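Local coordinates for protein HIAXHD3 (Humicola insolens, PDB 3ZXK) that probably removes alpha-L-arabinofuranosyl side chains from xylan as a family 43 glycoside hydrolase, a scaffold used for engineering endo-xylanase activity, at residues Ser27-Ser32 and Tyr48-Trp53. Residues are numbered along the deposited sequence; the frame is centred on the assembly and turned at random.
Sequences SVFYYS and YDLVHW
F29 meets L50 as a flat ring meets a branched tip: L50 CG stands 3.7 Å from the F29 ring centroid, only 5° off the ring normal, in a CH-pi contact over one face. L50 CD2 leans on the same face and comes within 3.5 Å of F29 CD1. The rim of the phenyl ring is used differently, with the Y48 carbonyl lying at its edge, O to CE2 3.5 Å. With an alanine in place of F29, L50 CG and CD2 would probably lose the face they rest on, and a gap would open between L50 and the strand. W53, whose CH2 packs on F29 CB, also illustrates how one indole can serve two alternate residues of a strand. Y31, its CG anti to the backbone N (chi1 178°), sends its ring edge toward a face of W53. In this T-shaped pair the planes stand at 68°, with centroids of the phenol and six-membered rings 5.2 Å apart. Y31 CB touches W53 CZ3 at 3.4 Å. A weak hydrogen bond from W53 NE1 to L50 O ties the indole to its own turn. That turn is shaped by D49, whose OD1 accepts from V51 N and H52 N in an Asx turn and motif, while OD2 receives H52 ND1 through its syn lone pair. At the other end, V28 CG2 packs against Y48 CE1, and a water donates to both S27 O and Y48 O. The arrangement folds the loop joining antiparallel strands 41-47 and 54-58 over strand 28-32 of the same four-stranded sheet, a blade of the family's five-bladed beta-propeller, with V253 of strand 250-254 touching both F29 and L50.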
loop_
_atom_site.group_PDB
_atom_site.type_symbol
_atom_site.label_atom_id
_atom_site.label_comp_id
_atom_site.label_asym_id
_atom_site.label_seq_id
_atom_site.Cartn_x
_atom_site.Cartn_y
_atom_site.Cartn_z
ATOM N N SER A 27 17.290 1.493 -16.709
ATOM C CA SER A 27 17.978 1.597 -15.425
ATOM C C SER A 27 17.056 1.659 -14.194
ATOM O O SER A 27 17.522 1.716 -13.057
ATOM C CB SER A 27 18.897 2.826 -15.455
ATOM O OG SER A 27 19.839 2.659 -16.485
ATOM N N VAL A 28 15.746 1.616 -14.412
ATOM C CA VAL A 28 14.797 1.874 -13.337
ATOM C C VAL A 28 13.917 0.664 -13.058
ATOM O O VAL A 28 13.391 0.037 -13.989
ATOM C CB VAL A 28 13.877 3.091 -13.654
ATOM C CG1 VAL A 28 12.952 3.334 -12.469
ATOM C CG2 VAL A 28 14.709 4.327 -13.972
ATOM N N PHE A 29 13.758 0.351 -11.778
ATOM C CA PHE A 29 12.810 -0.694 -11.363
ATOM C C PHE A 29 11.547 -0.020 -10.856
ATOM O O PHE A 29 11.603 0.993 -10.137
ATOM C CB PHE A 29 13.370 -1.524 -10.213
ATOM C CG PHE A 29 14.666 -2.205 -10.522
ATOM C CD1 PHE A 29 14.668 -3.475 -11.134
ATOM C CD2 PHE A 29 15.890 -1.627 -10.178
ATOM C CE1 PHE A 29 15.859 -4.138 -11.413
ATOM C CE2 PHE A 29 17.095 -2.299 -10.463
ATOM C CZ PHE A 29 17.073 -3.555 -11.076
ATOM N N TYR A 30 10.412 -0.612 -11.183
ATOM C CA TYR A 30 9.092 -0.145 -10.741
ATOM C C TYR A 30 8.381 -1.237 -9.965
ATOM O O TYR A 30 8.554 -2.409 -10.262
ATOM C CB TYR A 30 8.240 0.306 -11.934
ATOM C CG TYR A 30 8.755 1.575 -12.564
ATOM C CD1 TYR A 30 8.555 2.814 -11.948
ATOM C CD2 TYR A 30 9.479 1.531 -13.751
ATOM C CE1 TYR A 30 9.049 3.972 -12.515
ATOM C CE2 TYR A 30 9.977 2.685 -14.333
ATOM C CZ TYR A 30 9.737 3.887 -13.722
ATOM O OH TYR A 30 10.230 5.040 -14.253
ATOM N N TYR A 31 7.592 -0.839 -8.979
ATOM C CA TYR A 31 6.945 -1.762 -8.016
ATOM C C TYR A 31 5.544 -1.229 -7.855
ATOM O O TYR A 31 5.359 -0.038 -7.564
ATOM C CB TYR A 31 7.713 -1.606 -6.706
ATOM C CG TYR A 31 7.312 -2.371 -5.463
ATOM C CD1 TYR A 31 6.019 -2.305 -4.930
ATOM C CD2 TYR A 31 8.281 -3.080 -4.760
ATOM C CE1 TYR A 31 5.698 -2.949 -3.735
ATOM C CE2 TYR A 31 7.957 -3.731 -3.582
ATOM C CZ TYR A 31 6.690 -3.660 -3.071
ATOM O OH TYR A 31 6.480 -4.340 -1.892
ATOM N N SER A 32 4.564 -2.092 -8.072
ATOM C CA SER A 32 3.150 -1.761 -7.937
ATOM C C SER A 32 2.528 -2.564 -6.796
ATOM O O SER A 32 2.772 -3.762 -6.703
ATOM C CB SER A 32 2.451 -2.051 -9.266
ATOM O OG SER A 32 1.047 -1.873 -9.185
ATOM N N TYR A 48 16.528 2.338 -8.182
ATOM C CA TYR A 48 17.623 2.090 -9.113
ATOM C C TYR A 48 18.385 0.814 -8.761
ATOM O O TYR A 48 19.225 0.350 -9.543
ATOM C CB TYR A 48 18.579 3.283 -9.165
ATOM C CG TYR A 48 17.976 4.534 -9.731
ATOM C CD1 TYR A 48 17.797 4.681 -11.105
ATOM C CD2 TYR A 48 17.578 5.595 -8.888
ATOM C CE1 TYR A 48 17.255 5.859 -11.626
ATOM C CE2 TYR A 48 17.031 6.767 -9.406
ATOM C CZ TYR A 48 16.869 6.882 -10.773
ATOM O OH TYR A 48 16.335 8.037 -11.298
ATOM N N ASP A 49 18.071 0.231 -7.599
ATOM C CA ASP A 49 18.839 -0.903 -7.089
ATOM C C ASP A 49 18.035 -2.022 -6.429
ATOM O O ASP A 49 18.645 -2.935 -5.914
ATOM C CB ASP A 49 19.927 -0.399 -6.112
ATOM C CG ASP A 49 19.351 0.365 -4.912
ATOM O OD1 ASP A 49 18.107 0.415 -4.754
ATOM O OD2 ASP A 49 20.153 0.949 -4.145
ATOM N N LEU A 50 16.698 -1.966 -6.513
ATOM C CA LEU A 50 15.778 -2.899 -5.826
ATOM C C LEU A 50 15.770 -2.780 -4.322
ATOM O O LEU A 50 15.031 -3.508 -3.641
ATOM C CB LEU A 50 16.002 -4.368 -6.231
ATOM C CG LEU A 50 15.669 -4.787 -7.651
ATOM C CD1 LEU A 50 16.123 -6.212 -7.912
ATOM C CD2 LEU A 50 14.176 -4.661 -7.884
ATOM N N VAL A 51 16.520 -1.818 -3.796
ATOM C CA VAL A 51 16.699 -1.703 -2.348
ATOM C C VAL A 51 16.134 -0.406 -1.780
ATOM O O VAL A 51 15.428 -0.437 -0.786
ATOM C CB VAL A 51 18.183 -1.856 -1.996
ATOM C CG1 VAL A 51 18.451 -1.554 -0.533
ATOM C CG2 VAL A 51 18.649 -3.257 -2.363
ATOM N N HIS A 52 16.443 0.729 -2.401
ATOM C CA HIS A 52 15.947 2.012 -1.922
ATOM C C HIS A 52 14.830 2.475 -2.814
ATOM O O HIS A 52 15.049 2.776 -3.997
ATOM C CB HIS A 52 17.090 3.014 -1.916
ATOM C CG HIS A 52 18.270 2.575 -1.077
ATOM N ND1 HIS A 52 19.373 2.004 -1.604
ATOM C CD2 HIS A 52 18.468 2.618 0.297
ATOM C CE1 HIS A 52 20.250 1.721 -0.616
ATOM N NE2 HIS A 52 19.699 2.096 0.546
ATOM N N TRP A 53 13.624 2.500 -2.261
ATOM C CA TRP A 53 12.396 2.743 -3.020
ATOM C C TRP A 53 11.811 4.074 -2.634
ATOM O O TRP A 53 11.846 4.447 -1.445
ATOM C CB TRP A 53 11.388 1.660 -2.720
ATOM C CG TRP A 53 11.816 0.317 -3.196
ATOM C CD1 TRP A 53 12.502 -0.659 -2.492
ATOM C CD2 TRP A 53 11.607 -0.231 -4.528
ATOM N NE1 TRP A 53 12.694 -1.774 -3.264
ATOM C CE2 TRP A 53 12.188 -1.576 -4.518
ATOM C CE3 TRP A 53 10.993 0.235 -5.688
ATOM C CZ2 TRP A 53 12.155 -2.398 -5.641
ATOM C CZ3 TRP A 53 10.989 -0.591 -6.816
ATOM C CH2 TRP A 53 11.543 -1.880 -6.787
HETATM O O HOH W 1 19.955 1.246 -11.924
#